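Local structure of chorismatase (4BPS) at residues I42-G47 against T60-T65. The protein hydrolyses chorismate to a dihydroxycyclohexadiene carboxylic acid and pyruvate, a step in the biosynthesis of the immunosuppressants FK506 and FK520. Sequence-based numbering, arbitrary orientation.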
ATOM      1  N   ILE A  42     -11.233   0.315  -3.995  1.00  5.20           N
ATOM      2  CA  ILE A  42     -11.030   1.103  -2.781  1.00  5.37           C
ATOM      3  C   ILE A  42     -11.414   2.543  -3.090  1.00  5.32           C
ATOM      4  O   ILE A  42     -10.819   3.178  -3.965  1.00  5.92           O
ATOM      5  CB  ILE A  42      -9.558   1.053  -2.304  1.00  6.55           C
ATOM      6  CG1 ILE A  42      -9.108  -0.402  -2.092  1.00  7.88           C
ATOM      7  CG2 ILE A  42      -9.384   1.916  -1.066  1.00  7.03           C
ATOM      8  CD1 ILE A  42      -9.879  -1.161  -1.019  1.00  9.06           C
ATOM      9  N   GLU A  43     -12.430   3.029  -2.383  1.00  5.37           N
ATOM     10  CA  GLU A  43     -12.915   4.401  -2.580  1.00  6.17           C
ATOM     11  C   GLU A  43     -12.219   5.355  -1.623  1.00  6.41           C
ATOM     12  O   GLU A  43     -12.436   5.322  -0.413  1.00  8.59           O
ATOM     13  CB  GLU A  43     -14.429   4.457  -2.370  1.00  7.56           C
ATOM     14  CG  GLU A  43     -15.148   3.505  -3.305  1.00 11.77           C
ATOM     15  CD  GLU A  43     -16.636   3.502  -3.122  1.00 18.21           C
ATOM     16  OE1 GLU A  43     -17.102   3.668  -1.976  1.00 20.92           O
ATOM     17  OE2 GLU A  43     -17.349   3.313  -4.124  1.00 20.33           O
ATOM     18  N   HIS A  44     -11.337   6.199  -2.158  1.00  5.68           N
ATOM     19  CA  HIS A  44     -10.659   7.228  -1.372  1.00  5.21           C
ATOM     20  C   HIS A  44     -11.516   8.467  -1.339  1.00  5.66           C
ATOM     21  O   HIS A  44     -11.976   8.932  -2.368  1.00  6.99           O
ATOM     22  CB  HIS A  44      -9.322   7.575  -2.032  1.00  5.56           C
ATOM     23  CG  HIS A  44      -8.357   6.441  -1.988  1.00  5.15           C
ATOM     24  ND1 HIS A  44      -7.619   6.137  -0.862  1.00  5.62           N
ATOM     25  CD2 HIS A  44      -8.072   5.499  -2.919  1.00  5.38           C
ATOM     26  CE1 HIS A  44      -6.907   5.051  -1.117  1.00  5.65           C
ATOM     27  NE2 HIS A  44      -7.155   4.652  -2.359  1.00  5.78           N
ATOM     28  N   GLY A  45     -11.760   9.016  -0.165  1.00  5.67           N
ATOM     29  CA  GLY A  45     -12.649  10.156  -0.075  1.00  6.32           C
ATOM     30  C   GLY A  45     -12.743  10.651   1.358  1.00  5.50           C
ATOM     31  O   GLY A  45     -11.817  10.451   2.158  1.00  5.62           O
ATOM     32  N   THR A  46     -13.881  11.259   1.669  1.00  5.70           N
ATOM     33  CA  THR A  46     -14.075  11.964   2.921  1.00  5.74           C
ATOM     34  C   THR A  46     -14.950  11.190   3.923  1.00  5.87           C
ATOM     35  O   THR A  46     -15.541  11.772   4.838  1.00  6.70           O
ATOM     36  CB  THR A  46     -14.653  13.379   2.675  1.00  6.57           C
ATOM     37  OG1 THR A  46     -15.932  13.241   2.034  1.00  7.42           O
ATOM     38  CG2 THR A  46     -13.736  14.221   1.828  1.00  7.06           C
ATOM     39  N   GLY A  47     -14.953   9.866   3.826  1.00  6.08           N
ATOM     40  CA  GLY A  47     -15.666   9.044   4.779  1.00  6.20           C
ATOM     41  C   GLY A  47     -15.255   7.588   4.623  1.00  6.00           C
ATOM     42  O   GLY A  47     -14.311   7.262   3.887  1.00  6.86           O
ATOM     43  N   THR A  60     -14.487  -1.182  -0.306  1.00  5.54           N
ATOM     44  CA  THR A  60     -14.691  -0.387   0.890  1.00  5.36           C
ATOM     45  C   THR A  60     -14.272   1.042   0.579  1.00  5.27           C
ATOM     46  O   THR A  60     -13.589   1.292  -0.410  1.00  5.82           O
ATOM     47  CB  THR A  60     -13.907  -0.940   2.098  1.00  5.72           C
ATOM     48  OG1 THR A  60     -14.469  -0.440   3.323  1.00  5.66           O
ATOM     49  CG2 THR A  60     -12.430  -0.567   2.069  1.00  6.21           C
ATOM     50  N   ALA A  61     -14.673   1.977   1.442  1.00  5.02           N
ATOM     51  CA  ALA A  61     -14.251   3.358   1.348  1.00  5.18           C
ATOM     52  C   ALA A  61     -13.362   3.686   2.528  1.00  4.82           C
ATOM     53  O   ALA A  61     -13.671   3.299   3.666  1.00  5.28           O
ATOM     54  CB  ALA A  61     -15.455   4.286   1.326  1.00  6.27           C
ATOM     55  N   VAL A  62     -12.270   4.403   2.258  1.00  4.83           N
ATOM     56  CA  VAL A  62     -11.376   4.853   3.322  1.00  5.45           C
ATOM     57  C   VAL A  62     -11.292   6.370   3.320  1.00  5.03           C
ATOM     58  O   VAL A  62     -11.419   7.026   2.270  1.00  5.60           O
ATOM     59  CB  VAL A  62      -9.950   4.215   3.187  1.00  5.78           C
ATOM     60  CG1 VAL A  62     -10.014   2.722   3.486  1.00  6.57           C
ATOM     61  CG2 VAL A  62      -9.338   4.487   1.790  1.00  5.80           C
ATOM     62  N   HIS A  63     -11.120   6.916   4.511  1.00  5.35           N
ATOM     63  CA  HIS A  63     -11.189   8.367   4.705  1.00  5.22           C
ATOM     64  C   HIS A  63      -9.780   8.957   4.596  1.00  5.45           C
ATOM     65  O   HIS A  63      -9.164   9.363   5.585  1.00  6.16           O
ATOM     66  CB  HIS A  63     -11.862   8.680   6.035  1.00  6.18           C
ATOM     67  CG  HIS A  63     -12.234  10.122   6.210  1.00  6.16           C
ATOM     68  ND1 HIS A  63     -13.084  10.549   7.202  1.00  6.43           N
ATOM     69  CD2 HIS A  63     -11.847  11.235   5.531  1.00  5.98           C
ATOM     70  CE1 HIS A  63     -13.219  11.860   7.116  1.00  6.63           C
ATOM     71  NE2 HIS A  63     -12.478  12.302   6.112  1.00  6.26           N
ATOM     72  N   THR A  64      -9.289   8.993   3.365  1.00  5.10           N
ATOM     73  CA  THR A  64      -7.901   9.346   3.100  1.00  5.52           C
ATOM     74  C   THR A  64      -7.710  10.758   2.551  1.00  5.67           C
ATOM     75  O   THR A  64      -6.572  11.149   2.250  1.00  6.20           O
ATOM     76  CB  THR A  64      -7.270   8.346   2.163  1.00  5.70           C
ATOM     77  OG1 THR A  64      -8.172   8.145   1.065  1.00  5.56           O
ATOM     78  CG2 THR A  64      -6.993   7.023   2.891  1.00  6.36           C
ATOM     79  N   THR A  65      -8.785  11.550   2.468  1.00  5.50           N
ATOM     80  CA  THR A  65      -8.619  12.962   2.145  1.00  6.35           C
ATOM     81  C   THR A  65      -9.745  13.791   2.740  1.00  5.75           C
ATOM     82  O   THR A  65     -10.650  13.247   3.362  1.00  6.21           O
ATOM     83  CB  THR A  65      -8.414  13.174   0.632  1.00  6.89           C
ATOM     84  OG1 THR A  65      -7.813  14.476   0.447  1.00  7.28           O
ATOM     85  CG2 THR A  65      -9.737  13.007  -0.129  1.00  7.99           C
TER
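His63 lies flat against the peptide joining Thr46 to Gly47, where strands 38-44 and 57-62, the one parallel pair in an otherwise antiparallel mixed sheet, give way to loops. His63 centres an inverse gamma turn, and a first torsion of -168° swings CG away from its backbone N, laying the ring under that peptide: CB meets Gly47 O at 3.6 Å, CG sits beneath Gly47 N, CD2 approaches Gly45 O, and ND1, NE2 (3.4 Å) and CE1 (3.3 Å) all lie under Thr46 O, which stands over the ring face near its rim. Gly47 CA adds a CH-pi contact to the same ring, and His185 meets it too. With an alanine in place of His63, the Thr46-Gly47 peptide would probably lose its flat support and His185 its ring partner. Upstream, Glu43 bonds to the residues flanking Ala61, as in a parallel pair, its N to Thr60 O (2.9 Å, nearly straight at 176°) and its O to Val62 N; Gly45 N continues to Val62 O. On the face shared with Ile42 and Val62, Thr64 OG1 meets His44 ND1 at the ring edge, 2.8 Å away, while His44 NE2 is hydrogen-bonded to Glu74 OE1. Both nitrogens of this buried ring, stacked with Phe72, are thus satisfied and its rotation fixed.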